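Local coordinates for putative uncharacterized protein (Emericella nidulans, PDB 3PGB) that probably oxidises primary amines to aldehydes, using a copper ion and a topaquinone cofactor and releasing ammonia and hydrogen peroxide, at residues A[178-183]-A[225-230]; A[189-194]-A[262-267]; A[413-418]-A[425-430]. All blocks are in the same frame, centred on the assembly; numbering follows the deposited sequence.

In the fold
From the N terminus, the chain leaves strand 176-178 of one five-stranded antiparallel sheet into the loop 178-183, which contact 1 joins to the loop 225-230 between the first two strands of a second five-stranded sheet. Before that loop is reached, helix 186-198 has passed; contact 2 later ties this helix to the end of strand 255-263, so the spans of contacts 1 and 2 cross along the sequence. They also touch in space, through the salt bridge Asp-183 to Arg-267. Contact 3 follows in series, closing a short loop before strand 426-434 of the enzyme domain. Its centre is about 36 Å from that of contact 1 and about 42 Å from that of contact 2.

Contact 1 of 3, residues A[178-183]-A[225-230]; sequences RNVEPD and DPLWQD
Gln-229 meets Arg-178 along nearly its whole length. Gln-229 CB lies 3.6 Å from Arg-178 NH2, Gln-229 CG 3.3 Å and Gln-229 CD 3.4 Å from that same nitrogen, so the glutamine runs beside it up to the amide. At the tip, Gln-229 OE1 accepts a hydrogen bond from Arg-178 NH2 at 3.0 Å. The oxygen lies in the guanidinium plane, but the donor approaches from above the amide carbonyl plane, the two flat groups being turned 68° apart. The other tip atom, Gln-229 NE2, turns back to its own loop and donates to Leu-227 O at 2.9 Å. Arginine reaches this place with an extended chain, and Val-180 CG2 lies over one face of its guanidinium group, toward the rim.

Next along the contact, Leu-227 enters the loop 178-183. Leu-227 CD1 lies 4.0 Å from Val-180 CG1 and 3.6 Å from Glu-181 CG, so the glutamate contributes its methylene. Asn-179 shapes the loop by an Asx turn, its OD1 accepting from Glu-181 N.

A segment of the enzyme domain completes the network: Arg-178 NE donates to Gln-665 O, while Gln-229 OE1 also accepts from Ile-667 N and Gln-229 NE2 also donates to Ser-664 O. An amide suits this junction of three loops because it offers acceptor and donor together, which fixes its rotation without added charge.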
# COMPACT_ATOMS: atom_id res chain seq x y z
N ARG A 178 9.20 23.39 32.58
CA ARG A 178 9.74 24.70 32.26
C ARG A 178 9.29 25.14 30.87
O ARG A 178 8.94 24.32 30.02
CB ARG A 178 11.27 24.69 32.33
CG ARG A 178 11.95 23.84 31.28
CD ARG A 178 13.44 23.97 31.39
NE ARG A 178 14.14 23.12 30.43
CZ ARG A 178 15.46 23.04 30.34
NH1 ARG A 178 16.25 23.75 31.14
NH2 ARG A 178 16.01 22.24 29.43
N ASN A 179 9.29 26.45 30.66
CA ASN A 179 9.05 27.03 29.35
C ASN A 179 10.40 27.50 28.81
O ASN A 179 10.96 28.49 29.29
CB ASN A 179 8.05 28.19 29.46
CG ASN A 179 7.72 28.82 28.11
OD1 ASN A 179 8.40 28.60 27.11
ND2 ASN A 179 6.67 29.63 28.09
N VAL A 180 10.92 26.77 27.84
CA VAL A 180 12.29 26.98 27.35
C VAL A 180 12.39 28.10 26.31
O VAL A 180 13.49 28.50 25.94
CB VAL A 180 12.89 25.64 26.80
CG1 VAL A 180 12.57 25.46 25.31
CG2 VAL A 180 14.38 25.61 27.02
N GLU A 181 11.24 28.60 25.84
CA GLU A 181 11.20 29.73 24.91
C GLU A 181 10.25 30.83 25.39
O GLU A 181 9.25 31.12 24.72
CB GLU A 181 10.80 29.26 23.51
CG GLU A 181 11.76 28.22 22.93
CD GLU A 181 11.68 28.12 21.41
OE1 GLU A 181 11.37 27.02 20.90
OE2 GLU A 181 11.95 29.14 20.73
N PRO A 182 10.55 31.46 26.54
CA PRO A 182 9.68 32.47 27.10
C PRO A 182 9.86 33.87 26.52
O PRO A 182 9.03 34.74 26.77
CB PRO A 182 10.08 32.48 28.57
CG PRO A 182 11.53 32.16 28.55
CD PRO A 182 11.75 31.26 27.37
N ASP A 183 10.94 34.08 25.77
CA ASP A 183 11.29 35.42 25.29
C ASP A 183 11.29 35.51 23.76
O ASP A 183 12.22 36.04 23.17
CB ASP A 183 12.67 35.81 25.84
CG ASP A 183 12.71 35.81 27.35
OD1 ASP A 183 12.03 36.66 27.97
OD2 ASP A 183 13.41 34.96 27.92
N ASP A 225 14.54 23.16 16.72
CA ASP A 225 13.50 22.67 17.61
C ASP A 225 13.78 21.18 17.80
O ASP A 225 13.81 20.43 16.82
CB ASP A 225 12.12 22.89 16.98
CG ASP A 225 10.96 22.50 17.91
OD1 ASP A 225 11.20 21.95 19.01
OD2 ASP A 225 9.79 22.74 17.53
N PRO A 226 14.03 20.74 19.04
CA PRO A 226 14.10 21.51 20.27
C PRO A 226 15.39 22.33 20.36
O PRO A 226 16.30 22.15 19.55
CB PRO A 226 14.08 20.44 21.36
CG PRO A 226 14.67 19.27 20.73
CD PRO A 226 14.28 19.30 19.29
N LEU A 227 15.44 23.24 21.33
CA LEU A 227 16.67 23.95 21.64
C LEU A 227 17.62 22.99 22.37
O LEU A 227 17.17 22.04 23.02
CB LEU A 227 16.39 25.18 22.50
CG LEU A 227 15.45 26.24 21.93
CD1 LEU A 227 15.24 27.36 22.94
CD2 LEU A 227 15.99 26.78 20.63
N TRP A 228 18.92 23.24 22.25
CA TRP A 228 19.92 22.40 22.90
C TRP A 228 19.85 22.59 24.40
O TRP A 228 19.80 23.72 24.89
CB TRP A 228 21.33 22.73 22.40
CG TRP A 228 21.69 22.09 21.09
CD1 TRP A 228 20.85 21.51 20.19
CD2 TRP A 228 23.00 22.02 20.51
NE1 TRP A 228 21.55 21.06 19.11
CE2 TRP A 228 22.87 21.36 19.28
CE3 TRP A 228 24.27 22.44 20.93
CZ2 TRP A 228 23.96 21.11 18.45
CZ3 TRP A 228 25.35 22.19 20.10
CH2 TRP A 228 25.19 21.53 18.88
N GLN A 229 19.84 21.47 25.13
CA GLN A 229 19.61 21.47 26.57
C GLN A 229 20.66 20.62 27.29
O GLN A 229 20.34 19.68 28.01
CB GLN A 229 18.19 20.97 26.87
CG GLN A 229 17.09 21.88 26.34
CD GLN A 229 15.75 21.17 26.17
OE1 GLN A 229 15.27 20.50 27.08
NE2 GLN A 229 15.15 21.33 25.00
N ASP A 230 21.92 20.96 27.07
CA ASP A 230 23.04 20.31 27.76
C ASP A 230 23.34 21.03 29.08
O ASP A 230 23.68 22.21 29.08
CB ASP A 230 24.29 20.32 26.87
CG ASP A 230 24.13 19.44 25.64
OD1 ASP A 230 23.89 18.22 25.80
OD2 ASP A 230 24.26 19.96 24.51

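Contact 2 of 3, residues A[189-194]-A[262-267]; sequences SEWLFK and SDVTGR. With MAN (alpha-D-mannopyranose), chain B.
Trp-191 holds its CG anti to the backbone N (chi1 -168°), which carries the indole from helix 186-198 toward strand 255-263, and there Ser-262 places OG beside its own backbone N (chi1 -57°) to receive it. The result is a hydrogen bond from Trp-191 NE1 to Ser-262 OG, 3.0 Å long and almost straight at 172°. The hydroxyl sits at the edge of the indole, in the ring plane, where the N-H points. Serine suits the site because its short side chain places a hydroxyl acceptor directly at the indole N-H. Val-264 CG2 is a marginal neighbour, 4.5 Å from Trp-191 NE1 and oblique to the ring. Trp-272 meets the same indole edge-to-face.

At the end of the strand, Asp-263 starts an Asx turn, Asp-263 OD1 accepting from Thr-265 N at 3.0 Å. The chain then reaches Arg-267, and Arg-267 O accepts from mannose O3 at 2.6 Å and, weakly, from mannose O4. This sugar belongs to a glycan carried by the protein itself, while the guanidinium group of Arg-267 forms a salt bridge with Asp-183 and donates to the backbone oxygens of Arg-139 and Thr-141.

The indole N-H thus joins helix and strand. Since it can make just one such straight bond, pairing it with a buried serine hydroxyl meets its polar need and helps to set the ring's orientation.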
# COMPACT_ATOMS: atom_id res chain seq x y z
N SER A 189 14.71 41.21 19.04
CA SER A 189 15.01 42.64 19.10
C SER A 189 16.27 42.97 19.91
O SER A 189 16.97 43.94 19.61
CB SER A 189 13.81 43.41 19.67
OG SER A 189 13.44 42.90 20.93
N GLU A 190 16.55 42.17 20.93
CA GLU A 190 17.68 42.43 21.84
C GLU A 190 18.87 41.51 21.59
O GLU A 190 19.89 41.62 22.29
CB GLU A 190 17.22 42.30 23.30
CG GLU A 190 16.14 43.29 23.70
CD GLU A 190 16.56 44.74 23.47
OE1 GLU A 190 17.70 45.10 23.85
OE2 GLU A 190 15.76 45.51 22.90
N TRP A 191 18.76 40.62 20.60
CA TRP A 191 19.83 39.66 20.32
C TRP A 191 20.04 39.43 18.82
O TRP A 191 20.95 40.03 18.24
CB TRP A 191 19.56 38.35 21.07
CG TRP A 191 20.71 37.41 21.08
CD1 TRP A 191 20.78 36.20 20.47
CD2 TRP A 191 21.97 37.60 21.75
NE1 TRP A 191 22.00 35.62 20.71
CE2 TRP A 191 22.75 36.45 21.50
CE3 TRP A 191 22.50 38.62 22.54
CZ2 TRP A 191 24.03 36.30 22.00
CZ3 TRP A 191 23.78 38.47 23.04
CH2 TRP A 191 24.53 37.31 22.77
N LEU A 192 19.20 38.61 18.19
CA LEU A 192 19.44 38.17 16.81
C LEU A 192 19.59 39.32 15.82
O LEU A 192 20.54 39.35 15.05
CB LEU A 192 18.32 37.23 16.33
CG LEU A 192 18.31 35.83 16.96
CD1 LEU A 192 17.03 35.10 16.61
CD2 LEU A 192 19.53 35.04 16.52
N PHE A 193 18.66 40.26 15.85
CA PHE A 193 18.71 41.41 14.95
C PHE A 193 19.90 42.33 15.24
O PHE A 193 20.45 42.94 14.32
CB PHE A 193 17.42 42.24 15.01
CG PHE A 193 16.21 41.55 14.41
CD1 PHE A 193 16.33 40.61 13.39
CD2 PHE A 193 14.94 41.89 14.85
CE1 PHE A 193 15.21 40.00 12.85
CE2 PHE A 193 13.81 41.29 14.31
CZ PHE A 193 13.94 40.35 13.31
N LYS A 194 20.30 42.43 16.50
CA LYS A 194 21.47 43.23 16.85
C LYS A 194 22.74 42.56 16.31
O LYS A 194 23.59 43.23 15.72
CB LYS A 194 21.53 43.47 18.36
CG LYS A 194 20.39 44.38 18.84
CD LYS A 194 20.60 44.97 20.24
CE LYS A 194 19.61 46.12 20.48
NZ LYS A 194 19.54 46.53 21.92
N SER A 262 24.21 30.48 19.89
CA SER A 262 23.94 31.41 20.99
C SER A 262 23.62 30.67 22.29
O SER A 262 22.83 29.73 22.29
CB SER A 262 22.74 32.30 20.64
OG SER A 262 22.95 33.04 19.44
N ASP A 263 24.25 31.10 23.38
CA ASP A 263 23.83 30.66 24.71
C ASP A 263 22.78 31.65 25.20
O ASP A 263 23.12 32.79 25.53
CB ASP A 263 25.01 30.58 25.69
CG ASP A 263 24.62 30.01 27.06
OD1 ASP A 263 23.59 30.43 27.62
OD2 ASP A 263 25.36 29.14 27.58
N VAL A 264 21.52 31.22 25.23
CA VAL A 264 20.42 32.07 25.65
C VAL A 264 19.84 31.62 27.00
O VAL A 264 18.64 31.68 27.23
CB VAL A 264 19.31 32.12 24.57
CG1 VAL A 264 18.19 33.05 24.98
CG2 VAL A 264 19.88 32.58 23.23
N THR A 265 20.72 31.17 27.90
CA THR A 265 20.30 30.72 29.22
C THR A 265 19.86 31.92 30.06
O THR A 265 20.55 32.94 30.12
CB THR A 265 21.43 29.97 29.96
OG1 THR A 265 22.07 29.06 29.06
CG2 THR A 265 20.87 29.20 31.15
N GLY A 266 18.69 31.79 30.69
CA GLY A 266 18.11 32.87 31.48
C GLY A 266 17.36 33.85 30.62
O GLY A 266 17.37 33.75 29.39
N ARG A 267 16.70 34.80 31.27
CA ARG A 267 15.87 35.81 30.60
C ARG A 267 16.49 37.21 30.58
O ARG A 267 15.79 38.19 30.31
CB ARG A 267 14.50 35.89 31.27
CG ARG A 267 13.79 34.56 31.47
CD ARG A 267 12.35 34.79 31.90
NE ARG A 267 11.58 35.43 30.85
CZ ARG A 267 10.28 35.75 30.93
NH1 ARG A 267 9.58 35.49 32.02
NH2 ARG A 267 9.69 36.33 29.90
C1 MAN B . 14.31 42.96 33.77
C2 MAN B . 15.14 42.59 32.55
C3 MAN B . 15.01 41.09 32.30
C4 MAN B . 15.42 40.33 33.56
C5 MAN B . 14.57 40.78 34.74
C6 MAN B . 15.05 40.07 36.01
O2 MAN B . 16.48 42.98 32.75
O3 MAN B . 15.77 40.67 31.19
O4 MAN B . 15.25 38.95 33.34
O5 MAN B . 14.67 42.18 34.90
O6 MAN B . 14.35 40.53 37.14

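Contact 3 of 3, residues A[413-418]-A[425-430]; sequences FELLKG and ASYLNT. With NAG (2-acetamido-2-deoxy-beta-D-glucopyranose), chain H.
Lys-417 NZ, at the end of a chain laid over the ring of Tyr-427, is drawn by several acidic groups: it forms a salt bridge with Asp-443 on strand 437-451 and a long one, 3.7 Å, with Glu-414 OE2 in its own loop. Asp-443 comes from the strand that pairs antiparallel with strand 426-434, and these two make a beta-hairpin of the copper amine oxidase domain; the loop 413-418 packs against it through the tyrosine.

Tyr-427 points its ring into that loop and takes the lysine on one face. CG of Lys-417 approaches to 3.5 Å from Tyr-427 CZ and makes a CH-pi contact with the ring, 30° off its normal. Further along, Lys-417 CE lies 4.0 Å from Tyr-427 CD1, toward the rim on that face. Lys-417 NZ is 5.4 Å from the centroid of the Tyr-427 ring, at most a weak cation-pi attraction; a bend at the last torsion (chi4 127°) goes with its turn toward the acids. Lysine therefore suits the place twice over, with apolar methylenes for the aromatic face and a charge for the carboxylates.

At the ring's edge, Leu-415 CD1 comes within 4.3 Å of Tyr-427 CE2, so one branch of the leucine meets the rim while the lysine holds the face. The phenol oxygen lies against the lysine backbone, Tyr-427 OH being 3.4 Å from Lys-417 CA. Cys-421 and Cys-446, joined by a disulfide that links the loop to strand 437-451, also pack on this tyrosine.

Two residues along the strand, Asn-429 turns elsewhere. Its OD1 accepts from Asp-443 N, which steadies the amide. Asn-429 ND2 is covalently linked to C1 of N-acetylglucosamine (NAG C1) at 1.4 Å.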
# COMPACT_ATOMS: atom_id res chain seq x y z
N PHE A 413 -7.34 23.01 8.95
CA PHE A 413 -8.10 24.01 8.20
C PHE A 413 -9.23 23.41 7.37
O PHE A 413 -9.31 22.20 7.19
CB PHE A 413 -7.17 24.78 7.26
CG PHE A 413 -6.10 25.56 7.97
CD1 PHE A 413 -6.42 26.49 8.96
CD2 PHE A 413 -4.76 25.40 7.62
CE1 PHE A 413 -5.43 27.22 9.60
CE2 PHE A 413 -3.76 26.13 8.26
CZ PHE A 413 -4.09 27.04 9.24
N GLU A 414 -10.11 24.27 6.88
CA GLU A 414 -11.22 23.84 6.02
C GLU A 414 -10.66 23.16 4.77
O GLU A 414 -9.66 23.60 4.21
CB GLU A 414 -12.09 25.05 5.64
CG GLU A 414 -13.24 24.75 4.67
CD GLU A 414 -14.20 25.93 4.50
OE1 GLU A 414 -13.83 27.07 4.87
OE2 GLU A 414 -15.32 25.72 3.99
N LEU A 415 -11.30 22.07 4.36
CA LEU A 415 -10.88 21.30 3.19
C LEU A 415 -11.43 21.92 1.90
O LEU A 415 -12.49 22.55 1.92
CB LEU A 415 -11.38 19.86 3.31
CG LEU A 415 -10.92 19.12 4.57
CD1 LEU A 415 -11.50 17.72 4.61
CD2 LEU A 415 -9.40 19.07 4.64
N LEU A 416 -10.71 21.76 0.80
CA LEU A 416 -11.24 22.15 -0.50
C LEU A 416 -12.15 21.04 -0.99
O LEU A 416 -11.70 19.92 -1.24
CB LEU A 416 -10.12 22.41 -1.52
CG LEU A 416 -9.18 23.58 -1.23
CD1 LEU A 416 -8.32 23.86 -2.45
CD2 LEU A 416 -9.94 24.85 -0.84
N LYS A 417 -13.44 21.35 -1.10
CA LYS A 417 -14.44 20.35 -1.47
C LYS A 417 -14.23 19.91 -2.91
O LYS A 417 -13.93 20.73 -3.77
CB LYS A 417 -15.84 20.91 -1.29
CG LYS A 417 -16.19 21.14 0.16
CD LYS A 417 -17.38 22.05 0.35
CE LYS A 417 -17.75 22.15 1.81
NZ LYS A 417 -17.83 23.56 2.26
N GLY A 418 -14.35 18.61 -3.15
CA GLY A 418 -14.10 18.03 -4.47
C GLY A 418 -12.64 17.71 -4.74
O GLY A 418 -12.34 17.01 -5.71
N ALA A 425 -19.20 14.26 -0.23
CA ALA A 425 -18.87 13.98 1.17
C ALA A 425 -19.65 14.90 2.11
O ALA A 425 -19.92 16.05 1.77
CB ALA A 425 -17.38 14.16 1.40
N SER A 426 -20.04 14.38 3.27
CA SER A 426 -20.56 15.24 4.32
C SER A 426 -19.37 15.78 5.11
O SER A 426 -18.35 15.10 5.24
CB SER A 426 -21.57 14.52 5.22
OG SER A 426 -20.97 13.53 6.02
N TYR A 427 -19.49 17.01 5.59
CA TYR A 427 -18.38 17.73 6.19
C TYR A 427 -18.77 18.20 7.57
O TYR A 427 -19.76 18.92 7.72
CB TYR A 427 -18.01 18.94 5.33
CG TYR A 427 -17.35 18.61 4.02
CD1 TYR A 427 -18.11 18.36 2.88
CD2 TYR A 427 -15.96 18.54 3.91
CE1 TYR A 427 -17.51 18.05 1.66
CE2 TYR A 427 -15.35 18.22 2.69
CZ TYR A 427 -16.12 17.98 1.57
OH TYR A 427 -15.52 17.67 0.36
N LEU A 428 -18.00 17.79 8.58
CA LEU A 428 -18.21 18.26 9.95
C LEU A 428 -17.26 19.41 10.27
O LEU A 428 -16.28 19.63 9.56
CB LEU A 428 -18.01 17.13 10.95
CG LEU A 428 -18.97 15.95 10.83
CD1 LEU A 428 -18.51 14.79 11.71
CD2 LEU A 428 -20.39 16.38 11.19
N ASN A 429 -17.57 20.13 11.33
CA ASN A 429 -16.69 21.17 11.86
C ASN A 429 -15.74 20.60 12.91
O ASN A 429 -15.96 19.51 13.46
CB ASN A 429 -17.51 22.28 12.52
CG ASN A 429 -18.20 23.18 11.52
OD1 ASN A 429 -17.98 23.09 10.31
ND2 ASN A 429 -19.05 24.08 12.04
N THR A 430 -14.67 21.34 13.16
CA THR A 430 -13.84 21.15 14.34
C THR A 430 -13.47 22.53 14.86
O THR A 430 -13.41 23.48 14.09
CB THR A 430 -12.55 20.35 14.05
OG1 THR A 430 -11.80 20.97 12.99
CG2 THR A 430 -12.87 18.90 13.68
C1 NAG H . -19.82 25.07 11.32
C2 NAG H . -21.31 24.74 11.25
C3 NAG H . -22.12 25.89 10.63
C4 NAG H . -21.76 27.24 11.25
C5 NAG H . -20.25 27.40 11.25
C6 NAG H . -19.81 28.71 11.92
C7 NAG H . -22.46 22.63 10.82
C8 NAG H . -22.55 21.39 9.97
N2 NAG H . -21.50 23.51 10.51
O3 NAG H . -23.49 25.65 10.86
O4 NAG H . -22.37 28.29 10.53
O5 NAG H . -19.68 26.32 11.97
O6 NAG H . -20.12 28.65 13.29
O7 NAG H . -23.25 22.82 11.75